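PDB 3OPF: urea carboxylase from Thermus thermophilus, which probably binds ATP and has hydrolase activity, as expected for a protein of the carboxyltransferase-domain family. Local coordinates for residues M1-Y6 against L48-R53; F390-L395 against V487-T492; E403-L408 against K468-D473; P412-R417 against E424-E429. All blocks are in the same frame, centred on the assembly; numbering follows the deposited sequence.

Contact 1 of 4, residues M1-Y6 against L48-R53; sequences MVRGFY and LEYDPR
Arg-3 and Tyr-50 form the first pair of a short antiparallel ladder, and Phe-5 and Leu-48 form the other hydrogen-bonded pair. Each makes two backbone bonds. The straightest runs from Arg-3 N to Tyr-50 O (3.0 Å, 177° at the hydrogen). Between them lies the non-hydrogen-bonded pair of Gly-4 and Glu-49, where Gly-4 CA comes to 3.1 Å from Leu-48 O.

The tight part is the face carrying Phe-5, Leu-48 and Tyr-50. The Tyr-50 CG sits between its backbone N and carbonyl carbon (chi1 64°), which swings the ring over the neighbouring strand. Arg-3 CB lies over one ring face, 4.1 Å from the centroid, in a CH-pi contact. Phe-5 CE1 packs against Leu-48 CD1 at 3.4 Å. On its other side, Phe-5 CE2 meets Tyr-50 CE1 at 3.7 Å, with the two rings inclined at 51°. Helix 57-66 covers this face through Leu-60, Leu-61 and Leu-64.

The outer edge, at the exposed Arg-3 side chain, is looser and wetter. The extended chain passes Pro-52, with Arg-3 CD 3.8 Å from Pro-52 CG. One water accepts from Arg-3 NH1 and also bonds Tyr-50 OH. A second water links that hydroxyl to Gly-4 O.

On the reverse face Val-2 CG1 rests on Glu-49 CG (3.4 Å), while the Glu-49 carboxylate is held by Arg-249, Tyr-47 and Leu-442 N. Strand 45-50 lies antiparallel between strands 3-8 and 36-42, which helix 15-30 connects. This is a split beta-alpha-beta motif.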
# COMPACT_ATOMS: atom_id res chain seq x y z
N MET A 1 -5.57 -4.28 15.41
CA MET A 1 -6.61 -3.30 14.97
C MET A 1 -6.00 -1.96 14.57
O MET A 1 -4.97 -1.54 15.09
CB MET A 1 -7.64 -3.07 16.08
CG MET A 1 -8.99 -3.74 15.84
SD MET A 1 -10.29 -3.04 16.89
CE MET A 1 -10.37 -1.36 16.26
N VAL A 2 -6.67 -1.30 13.63
CA VAL A 2 -6.25 -0.00 13.13
C VAL A 2 -7.48 0.89 13.06
O VAL A 2 -8.55 0.45 12.62
CB VAL A 2 -5.63 -0.14 11.72
CG1 VAL A 2 -5.34 1.23 11.13
CG2 VAL A 2 -4.36 -0.99 11.78
N ARG A 3 -7.35 2.14 13.51
CA ARG A 3 -8.40 3.14 13.34
C ARG A 3 -7.79 4.41 12.76
O ARG A 3 -6.57 4.54 12.72
CB ARG A 3 -9.12 3.42 14.66
CG ARG A 3 -10.12 2.32 15.04
CD ARG A 3 -10.76 2.60 16.39
NE ARG A 3 -11.70 1.55 16.78
CZ ARG A 3 -12.28 1.47 17.98
NH1 ARG A 3 -12.03 2.37 18.93
NH2 ARG A 3 -13.12 0.47 18.24
N GLY A 4 -8.63 5.33 12.30
CA GLY A 4 -8.13 6.58 11.73
C GLY A 4 -9.18 7.67 11.63
O GLY A 4 -10.36 7.44 11.90
N PHE A 5 -8.73 8.87 11.27
CA PHE A 5 -9.63 10.00 11.06
C PHE A 5 -8.97 11.09 10.22
O PHE A 5 -7.74 11.11 10.03
CB PHE A 5 -10.12 10.57 12.39
CG PHE A 5 -9.01 10.92 13.35
CD1 PHE A 5 -8.23 12.05 13.15
CD2 PHE A 5 -8.77 10.13 14.47
CE1 PHE A 5 -7.21 12.37 14.04
CE2 PHE A 5 -7.75 10.46 15.36
CZ PHE A 5 -6.98 11.58 15.15
N TYR A 6 -9.80 12.01 9.74
CA TYR A 6 -9.38 13.06 8.81
C TYR A 6 -9.49 14.43 9.46
O TYR A 6 -10.50 14.74 10.09
CB TYR A 6 -10.27 13.05 7.56
CG TYR A 6 -10.04 11.86 6.65
CD1 TYR A 6 -9.17 11.96 5.57
CD2 TYR A 6 -10.70 10.66 6.86
CE1 TYR A 6 -8.95 10.87 4.72
CE2 TYR A 6 -10.50 9.56 6.03
CZ TYR A 6 -9.62 9.68 4.96
OH TYR A 6 -9.41 8.59 4.14
N LEU A 48 -4.80 10.76 9.78
CA LEU A 48 -4.05 10.07 10.82
C LEU A 48 -4.59 8.66 10.99
O LEU A 48 -5.81 8.45 11.01
CB LEU A 48 -4.14 10.84 12.14
CG LEU A 48 -3.72 12.31 12.07
CD1 LEU A 48 -3.89 12.98 13.43
CD2 LEU A 48 -2.28 12.44 11.59
N GLU A 49 -3.68 7.69 11.09
CA GLU A 49 -4.05 6.32 11.45
C GLU A 49 -3.28 5.90 12.70
O GLU A 49 -2.10 6.23 12.85
CB GLU A 49 -3.78 5.35 10.30
CG GLU A 49 -4.95 4.42 10.02
CD GLU A 49 -4.81 3.66 8.72
OE1 GLU A 49 -3.77 3.00 8.53
OE2 GLU A 49 -5.76 3.70 7.90
N TYR A 50 -3.95 5.19 13.60
CA TYR A 50 -3.40 4.88 14.91
C TYR A 50 -3.86 3.52 15.43
O TYR A 50 -4.88 2.98 14.98
CB TYR A 50 -3.77 5.97 15.91
CG TYR A 50 -5.26 6.08 16.18
CD1 TYR A 50 -6.11 6.70 15.26
CD2 TYR A 50 -5.82 5.57 17.35
CE1 TYR A 50 -7.48 6.81 15.50
CE2 TYR A 50 -7.19 5.68 17.60
CZ TYR A 50 -8.01 6.29 16.68
OH TYR A 50 -9.36 6.39 16.92
N ASP A 51 -3.09 2.97 16.37
CA ASP A 51 -3.44 1.73 17.06
C ASP A 51 -4.05 2.06 18.43
O ASP A 51 -3.32 2.52 19.32
CB ASP A 51 -2.20 0.85 17.23
CG ASP A 51 -2.50 -0.49 17.89
OD1 ASP A 51 -3.67 -0.74 18.24
OD2 ASP A 51 -1.57 -1.29 18.05
N PRO A 52 -5.37 1.84 18.61
CA PRO A 52 -6.09 2.19 19.85
C PRO A 52 -5.46 1.62 21.12
O PRO A 52 -5.47 2.30 22.15
CB PRO A 52 -7.48 1.57 19.64
CG PRO A 52 -7.63 1.42 18.19
CD PRO A 52 -6.27 1.19 17.63
N ARG A 53 -4.94 0.40 21.05
CA ARG A 53 -4.31 -0.26 22.19
C ARG A 53 -3.16 0.56 22.77
O ARG A 53 -3.02 0.66 23.99
CB ARG A 53 -3.79 -1.65 21.79
CG ARG A 53 -4.89 -2.65 21.46
O HOH W 1 -10.42 4.68 18.79
O HOH W 2 -11.24 7.23 14.72

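Contact 2 of 4, residues F390-L395 against V487-T492; sequences FRLRLL and VEIHFT
Phe-390 to Leu-394 pairs in parallel with Glu-488 to Thr-492. The two strands are the first and last of the mixed sheet in this cyclophilin-like domain, so their pairing closes the sheet on itself.

Five backbone hydrogen bonds alternate between the chains. Phe-390 N, Leu-392 N and Leu-394 N give to Glu-488 O, His-490 O and Thr-492 O. In return, His-490 N gives to Phe-390 O and Thr-492 N to Leu-392 O. The bond from Leu-392 N to His-490 O is nearly straight, 176° at the hydrogen.

Apolar contacts fill the inner face. Leu-392 CD1 is wedged between two residues: it is 3.4 Å from Ile-489 CG2, tighter than usual for carbons, and 3.5 Å from Phe-491 CE1. Leu-392 and Phe-491 lie side by side and point the same way. Leu-394 crosses Phe-491 obliquely, its CD2 3.5 Å from Phe-491 CD1, the ring atom next to CE1. Helix 477-480 covers Phe-390, Leu-392 and Ile-489 through Leu-479 and Leu-480, while helix 402-408 reaches Leu-394.

Polar side chains take the opposite face. Arg-391 bends at chi2 and chi3 (-81° and -73°), which brings NH1 back over the His-490 ring, the two planes inclined rather than stacked. NH1 is displaced toward the rim, 3.6 Å from His-490 CG. Arg-393 CG touches Thr-492 OG1, but its guanidinium is salt-bridged to Asp-476.

One CH-pi contact marks the start of the pairing: Val-487 CG1 sits 3.9 Å from the centroid of the Phe-390 ring, almost directly above its centre.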
# COMPACT_ATOMS: atom_id res chain seq x y z
N PHE A 390 -19.51 -13.90 3.97
CA PHE A 390 -19.03 -12.90 4.93
C PHE A 390 -20.12 -11.90 5.30
O PHE A 390 -20.93 -11.51 4.45
CB PHE A 390 -17.85 -12.13 4.35
CG PHE A 390 -16.65 -12.98 4.01
CD1 PHE A 390 -16.50 -14.28 4.49
CD2 PHE A 390 -15.64 -12.45 3.22
CE1 PHE A 390 -15.38 -15.03 4.16
CE2 PHE A 390 -14.52 -13.20 2.90
CZ PHE A 390 -14.40 -14.50 3.37
N ARG A 391 -20.13 -11.50 6.56
CA ARG A 391 -20.96 -10.41 7.05
C ARG A 391 -20.01 -9.30 7.47
O ARG A 391 -19.22 -9.48 8.39
CB ARG A 391 -21.81 -10.86 8.25
CG ARG A 391 -22.38 -12.26 8.13
CD ARG A 391 -23.63 -12.29 7.28
NE ARG A 391 -24.77 -11.70 7.98
CZ ARG A 391 -26.00 -11.60 7.48
NH1 ARG A 391 -26.27 -12.06 6.27
NH2 ARG A 391 -26.96 -11.04 8.21
N LEU A 392 -20.06 -8.18 6.77
CA LEU A 392 -19.14 -7.07 7.02
C LEU A 392 -19.91 -5.90 7.58
O LEU A 392 -20.84 -5.40 6.95
CB LEU A 392 -18.43 -6.67 5.73
CG LEU A 392 -17.64 -7.76 5.00
CD1 LEU A 392 -17.16 -7.25 3.66
CD2 LEU A 392 -16.47 -8.23 5.84
N ARG A 393 -19.54 -5.46 8.78
CA ARG A 393 -20.13 -4.27 9.37
C ARG A 393 -19.51 -3.02 8.73
O ARG A 393 -18.30 -2.98 8.46
CB ARG A 393 -19.93 -4.25 10.89
CG ARG A 393 -20.76 -5.30 11.62
CD ARG A 393 -20.26 -5.55 13.04
NE ARG A 393 -19.01 -6.32 13.05
CZ ARG A 393 -18.40 -6.74 14.16
NH1 ARG A 393 -18.90 -6.47 15.36
NH2 ARG A 393 -17.28 -7.44 14.07
N LEU A 394 -20.35 -2.03 8.46
CA LEU A 394 -19.93 -0.78 7.83
C LEU A 394 -19.97 0.39 8.80
O LEU A 394 -20.86 0.48 9.65
CB LEU A 394 -20.83 -0.44 6.65
CG LEU A 394 -20.65 -1.25 5.36
CD1 LEU A 394 -21.59 -0.68 4.30
CD2 LEU A 394 -19.19 -1.25 4.87
N LEU A 395 -19.01 1.28 8.65
CA LEU A 395 -18.98 2.54 9.37
C LEU A 395 -19.04 3.66 8.33
O LEU A 395 -18.63 3.46 7.18
CB LEU A 395 -17.70 2.65 10.20
CG LEU A 395 -17.44 1.53 11.21
CD1 LEU A 395 -16.01 1.60 11.75
CD2 LEU A 395 -18.44 1.59 12.34
N VAL A 487 -17.18 -15.43 -3.53
CA VAL A 487 -17.64 -15.35 -2.15
C VAL A 487 -18.76 -14.33 -2.04
O VAL A 487 -18.68 -13.24 -2.60
CB VAL A 487 -16.49 -14.98 -1.17
CG1 VAL A 487 -17.04 -14.80 0.24
CG2 VAL A 487 -15.41 -16.05 -1.20
N GLU A 488 -19.84 -14.71 -1.35
CA GLU A 488 -20.95 -13.81 -1.09
C GLU A 488 -20.62 -12.88 0.09
O GLU A 488 -19.99 -13.31 1.06
CB GLU A 488 -22.22 -14.61 -0.81
CG GLU A 488 -23.46 -13.77 -0.56
CD GLU A 488 -24.71 -14.63 -0.50
OE1 GLU A 488 -24.65 -15.74 0.08
OE2 GLU A 488 -25.75 -14.19 -1.03
N ILE A 489 -21.05 -11.62 -0.01
CA ILE A 489 -20.84 -10.62 1.04
C ILE A 489 -22.16 -9.88 1.31
O ILE A 489 -22.89 -9.52 0.38
CB ILE A 489 -19.73 -9.61 0.63
CG1 ILE A 489 -18.39 -10.34 0.50
CG2 ILE A 489 -19.64 -8.46 1.63
CD1 ILE A 489 -17.20 -9.45 0.26
N HIS A 490 -22.48 -9.70 2.60
CA HIS A 490 -23.57 -8.82 3.03
C HIS A 490 -22.97 -7.71 3.89
O HIS A 490 -22.11 -7.98 4.74
CB HIS A 490 -24.59 -9.59 3.86
CG HIS A 490 -25.31 -10.66 3.11
ND1 HIS A 490 -26.58 -10.48 2.60
CD2 HIS A 490 -24.96 -11.93 2.80
CE1 HIS A 490 -26.98 -11.59 2.00
NE2 HIS A 490 -26.01 -12.49 2.11
N PHE A 491 -23.41 -6.48 3.67
CA PHE A 491 -22.98 -5.36 4.51
C PHE A 491 -24.09 -5.04 5.50
O PHE A 491 -25.27 -5.08 5.14
CB PHE A 491 -22.67 -4.13 3.66
CG PHE A 491 -21.44 -4.27 2.82
CD1 PHE A 491 -20.19 -4.30 3.41
CD2 PHE A 491 -21.52 -4.37 1.44
CE1 PHE A 491 -19.04 -4.42 2.64
CE2 PHE A 491 -20.37 -4.51 0.66
CZ PHE A 491 -19.14 -4.53 1.27
N THR A 492 -23.71 -4.75 6.75
CA THR A 492 -24.66 -4.34 7.79
C THR A 492 -24.22 -3.04 8.44
O THR A 492 -23.03 -2.70 8.45
CB THR A 492 -24.79 -5.40 8.90
OG1 THR A 492 -23.57 -5.47 9.65
CG2 THR A 492 -25.12 -6.77 8.32

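Contact 3 of 4, residues E403-L408 against K468-D473; sequences EAFRAL and KPALVD
Phe-405, Ala-404 and Leu-408 set one side of helix 402-408 against Pro-469 and Ala-470. This is helix-on-sheet packing in the cyclophilin-like domain, where strand 467-472 lies between strands 390-396 and 444-447. The helix and strand axes are 46° apart and approach to 7.9 Å. The contact is buried and apolar.

Phe-405 can be followed outward. Its CB leaves the helix beside the strand and makes no close contact with it. The first torsion (chi1 -135°) falls between staggered positions and brings one side of the ring round to the strand. Phe-405 CD2 lies 3.8 Å from Pro-469 O, and CE2, the next atom along that side, packs on Ala-470 CB at 3.5 Å. Leu-394 and the Phe-400 ring also touch this side chain. An alanine in place of Phe-405 is likely to open a gap beside the Ala-470 methyl and leave the helix with less grip on the strand.

The other two contacts lie to one side of the ring. One turn of helix separates them, and the bond from Leu-408 N to Ala-404 O closes that turn. Ala-404 CB meets the flank of the proline, 3.6 Å from Pro-469 CB and almost as near to Pro-469 CG. Ala-470 CB is shared: besides Phe-405 it touches Leu-408, whose CD1 lies 3.8 Å away.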
# COMPACT_ATOMS: atom_id res chain seq x y z
N GLU A 403 -27.64 7.39 0.59
CA GLU A 403 -28.04 6.53 -0.52
C GLU A 403 -27.00 5.44 -0.81
O GLU A 403 -27.35 4.30 -1.09
CB GLU A 403 -28.31 7.35 -1.78
N ALA A 404 -25.72 5.80 -0.74
CA ALA A 404 -24.65 4.81 -0.93
C ALA A 404 -24.73 3.76 0.17
O ALA A 404 -24.69 2.56 -0.09
CB ALA A 404 -23.28 5.48 -0.94
N PHE A 405 -24.85 4.24 1.41
CA PHE A 405 -24.91 3.36 2.58
C PHE A 405 -26.09 2.39 2.48
O PHE A 405 -25.94 1.19 2.73
CB PHE A 405 -25.02 4.19 3.86
CG PHE A 405 -24.11 3.72 4.96
CD1 PHE A 405 -24.62 3.17 6.12
CD2 PHE A 405 -22.74 3.84 4.82
CE1 PHE A 405 -23.77 2.75 7.13
CE2 PHE A 405 -21.89 3.42 5.83
CZ PHE A 405 -22.41 2.87 6.98
N ARG A 406 -27.26 2.91 2.11
CA ARG A 406 -28.45 2.09 1.88
C ARG A 406 -28.23 1.07 0.76
O ARG A 406 -28.61 -0.09 0.90
CB ARG A 406 -29.66 2.97 1.54
CG ARG A 406 -30.52 3.31 2.75
CD ARG A 406 -31.81 4.04 2.35
NE ARG A 406 -31.60 5.48 2.16
CZ ARG A 406 -31.38 6.09 1.00
NH1 ARG A 406 -31.20 7.41 0.97
NH2 ARG A 406 -31.34 5.41 -0.15
N ALA A 407 -27.62 1.51 -0.33
CA ALA A 407 -27.34 0.62 -1.46
C ALA A 407 -26.42 -0.52 -1.02
O ALA A 407 -26.71 -1.68 -1.30
CB ALA A 407 -26.72 1.40 -2.61
N LEU A 408 -25.34 -0.19 -0.32
CA LEU A 408 -24.40 -1.20 0.20
C LEU A 408 -25.07 -2.25 1.10
O LEU A 408 -24.73 -3.43 1.04
CB LEU A 408 -23.23 -0.53 0.93
CG LEU A 408 -22.23 0.23 0.05
CD1 LEU A 408 -21.32 1.12 0.89
CD2 LEU A 408 -21.39 -0.72 -0.81
N LYS A 468 -15.26 7.52 -0.82
CA LYS A 468 -15.42 6.44 0.15
C LYS A 468 -16.61 6.75 1.07
O LYS A 468 -16.46 7.38 2.12
CB LYS A 468 -14.13 6.27 0.95
CG LYS A 468 -12.90 6.03 0.06
CD LYS A 468 -11.62 6.45 0.74
CE LYS A 468 -11.54 7.95 1.03
NZ LYS A 468 -11.58 8.80 -0.19
N PRO A 469 -17.81 6.29 0.69
CA PRO A 469 -18.99 6.55 1.53
C PRO A 469 -19.05 5.71 2.79
O PRO A 469 -19.82 6.04 3.71
CB PRO A 469 -20.17 6.23 0.60
CG PRO A 469 -19.64 5.35 -0.44
CD PRO A 469 -18.17 5.65 -0.59
N ALA A 470 -18.27 4.64 2.84
CA ALA A 470 -18.27 3.71 3.97
C ALA A 470 -16.87 3.16 4.23
O ALA A 470 -16.01 3.16 3.33
CB ALA A 470 -19.24 2.56 3.71
N LEU A 471 -16.67 2.69 5.46
CA LEU A 471 -15.48 1.94 5.86
C LEU A 471 -15.90 0.58 6.43
O LEU A 471 -16.84 0.50 7.23
CB LEU A 471 -14.71 2.69 6.95
CG LEU A 471 -14.36 4.16 6.72
CD1 LEU A 471 -13.92 4.79 8.04
CD2 LEU A 471 -13.28 4.30 5.67
N VAL A 472 -15.20 -0.47 6.05
CA VAL A 472 -15.40 -1.77 6.68
C VAL A 472 -14.89 -1.69 8.12
O VAL A 472 -13.80 -1.18 8.36
CB VAL A 472 -14.69 -2.90 5.90
CG1 VAL A 472 -14.58 -4.17 6.76
CG2 VAL A 472 -15.44 -3.17 4.60
N ASP A 473 -15.71 -2.16 9.07
CA ASP A 473 -15.34 -2.19 10.48
C ASP A 473 -13.98 -2.87 10.63
O ASP A 473 -13.77 -3.94 10.04
CB ASP A 473 -16.41 -2.95 11.29
CG ASP A 473 -16.27 -2.76 12.79
OD1 ASP A 473 -17.25 -2.28 13.42
OD2 ASP A 473 -15.22 -3.11 13.37

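Contact 4 of 4, residues P412-R417 against E424-E429; sequences PFRVAR and ELLGPE
Ala-416 and Arg-417 both face Glu-424, which makes a classic beta bulge in an antiparallel hairpin. Glu-424 is gripped from both ends of the bulge: its O accepts from Ala-416 N (2.9 Å), and its N gives to Arg-417 O. Before the bulge the register is regular, with Arg-414 and Leu-426 exchanging two backbone bonds of 2.8 Å, from Arg-414 N to Leu-426 O and from Leu-426 N to Arg-414 O.

The bulge turns the Ala-416 methyl toward the partner strand. Its CB lies 3.5 Å from Leu-426 CD2, a tight carbon pair, and 3.6 Å from Glu-424 OE2. The Leu-426 CG sits between its backbone N and carbonyl carbon (chi1 62°), which sets CD1 against Arg-414 CB and CD2 against Ala-416 CB. The Glu-424 carboxylate forms its salt bridge with Arg-452. Its approach to Arg-417 is loose, the charged atoms not in contact.

At the other end the Phe-413 ring is covered by Pro-428. Pro-428 CD stands over the ring centre, 3.7 Å from the centroid, in a CH-pi contact. Phe-413 CD2 also packs on Gly-427 CA (3.6 Å) and Leu-425 CB. A serine in place of Phe-413 would probably leave Pro-428 CD without its aromatic face and open a gap beside Leu-425.

Strand 413-418 lies between strands 422-426 and 488-492 in the sheet. Val-415 packs on Ile-489, Leu-425 on Phe-491 and Val-455, and the Phe-413 ring touches the end of helix 402-408 at Leu-408.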
# COMPACT_ATOMS: atom_id res chain seq x y z
N PRO A 412 -27.19 -8.84 -1.22
CA PRO A 412 -25.89 -9.49 -1.33
C PRO A 412 -25.01 -8.95 -2.46
O PRO A 412 -25.51 -8.59 -3.53
CB PRO A 412 -26.23 -10.97 -1.59
CG PRO A 412 -27.62 -10.97 -2.05
CD PRO A 412 -28.29 -9.81 -1.37
N PHE A 413 -23.71 -8.88 -2.19
CA PHE A 413 -22.70 -8.62 -3.20
C PHE A 413 -21.90 -9.90 -3.38
O PHE A 413 -21.99 -10.82 -2.57
CB PHE A 413 -21.76 -7.49 -2.77
CG PHE A 413 -22.36 -6.12 -2.86
CD1 PHE A 413 -23.28 -5.69 -1.92
CD2 PHE A 413 -21.99 -5.25 -3.88
CE1 PHE A 413 -23.84 -4.42 -1.99
CE2 PHE A 413 -22.54 -3.98 -3.97
CZ PHE A 413 -23.47 -3.56 -3.02
N ARG A 414 -21.12 -9.96 -4.45
CA ARG A 414 -20.24 -11.09 -4.70
C ARG A 414 -18.86 -10.55 -5.04
O ARG A 414 -18.74 -9.50 -5.68
CB ARG A 414 -20.76 -11.94 -5.87
CG ARG A 414 -22.02 -12.71 -5.58
CD ARG A 414 -21.71 -14.12 -5.08
NE ARG A 414 -22.92 -14.84 -4.70
CZ ARG A 414 -22.95 -16.09 -4.26
NH1 ARG A 414 -24.11 -16.65 -3.94
NH2 ARG A 414 -21.83 -16.80 -4.14
N VAL A 415 -17.83 -11.26 -4.61
CA VAL A 415 -16.47 -10.88 -4.93
C VAL A 415 -16.20 -11.18 -6.41
O VAL A 415 -16.28 -12.32 -6.85
CB VAL A 415 -15.45 -11.62 -4.04
CG1 VAL A 415 -14.01 -11.38 -4.52
CG2 VAL A 415 -15.63 -11.19 -2.58
N ALA A 416 -15.87 -10.13 -7.16
CA ALA A 416 -15.47 -10.25 -8.55
C ALA A 416 -13.98 -10.53 -8.65
O ALA A 416 -13.57 -11.36 -9.45
CB ALA A 416 -15.80 -8.99 -9.30
N ARG A 417 -13.19 -9.81 -7.86
CA ARG A 417 -11.73 -9.94 -7.84
C ARG A 417 -11.23 -9.68 -6.42
O ARG A 417 -11.82 -8.88 -5.70
CB ARG A 417 -11.09 -8.93 -8.79
CG ARG A 417 -11.23 -9.28 -10.26
CD ARG A 417 -10.69 -8.20 -11.19
NE ARG A 417 -9.28 -7.89 -10.96
CZ ARG A 417 -8.48 -7.28 -11.84
NH1 ARG A 417 -8.93 -6.91 -13.03
NH2 ARG A 417 -7.21 -7.04 -11.52
N GLU A 424 -12.89 -6.26 -5.15
CA GLU A 424 -13.86 -5.67 -6.06
C GLU A 424 -15.18 -6.41 -5.94
O GLU A 424 -15.21 -7.64 -5.92
CB GLU A 424 -13.36 -5.78 -7.49
CG GLU A 424 -14.24 -5.15 -8.56
CD GLU A 424 -13.65 -5.32 -9.94
OE1 GLU A 424 -12.62 -4.68 -10.23
OE2 GLU A 424 -14.22 -6.09 -10.72
N LEU A 425 -16.27 -5.64 -5.89
CA LEU A 425 -17.59 -6.18 -5.60
C LEU A 425 -18.55 -6.04 -6.78
O LEU A 425 -18.61 -5.00 -7.44
CB LEU A 425 -18.19 -5.45 -4.39
CG LEU A 425 -17.88 -5.98 -2.98
CD1 LEU A 425 -16.62 -6.79 -2.93
CD2 LEU A 425 -17.85 -4.85 -1.96
N LEU A 426 -19.33 -7.08 -7.00
CA LEU A 426 -20.42 -7.02 -7.96
C LEU A 426 -21.73 -7.23 -7.22
O LEU A 426 -21.88 -8.17 -6.45
CB LEU A 426 -20.20 -8.03 -9.09
CG LEU A 426 -20.14 -9.52 -8.79
CD1 LEU A 426 -21.50 -10.14 -9.09
CD2 LEU A 426 -19.06 -10.19 -9.64
N GLY A 427 -22.67 -6.31 -7.41
CA GLY A 427 -23.94 -6.36 -6.69
C GLY A 427 -24.76 -5.14 -7.01
O GLY A 427 -24.58 -4.55 -8.06
N PRO A 428 -25.67 -4.75 -6.10
CA PRO A 428 -26.50 -3.57 -6.37
C PRO A 428 -25.67 -2.34 -6.70
O PRO A 428 -24.56 -2.16 -6.17
CB PRO A 428 -27.26 -3.37 -5.05
CG PRO A 428 -27.29 -4.70 -4.42
CD PRO A 428 -26.02 -5.39 -4.82
N GLU A 429 -26.19 -1.50 -7.59
CA GLU A 429 -25.54 -0.25 -7.95
C GLU A 429 -25.36 0.61 -6.71
O GLU A 429 -26.29 0.74 -5.90
CB GLU A 429 -26.37 0.50 -8.99
CG GLU A 429 -25.67 1.73 -9.58
CD GLU A 429 -26.50 2.41 -10.66
OE1 GLU A 429 -27.66 2.00 -10.89
OE2 GLU A 429 -25.99 3.36 -11.28

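Contact 1 closes first, joining the N-terminal strand 3-8 to strand 45-50 across a helix and a strand. It is complete before the other three begin. Those lie in the C-terminal part of the chain and sit one within the next. Contact 2 spans the widest loop, from strand 390-396 to strand 488-492. Contact 3 lies within it, and the short hairpin of contact 4 lies within contact 3. One sheet unites them: strand 390-396 borders 467-472, and 488-492 borders 413-418. Helix 402-408 packs against that sheet. One place where the N-terminal and C-terminal parts meet is Tyr-6 of contact 1 against Lys-468 of contact 3.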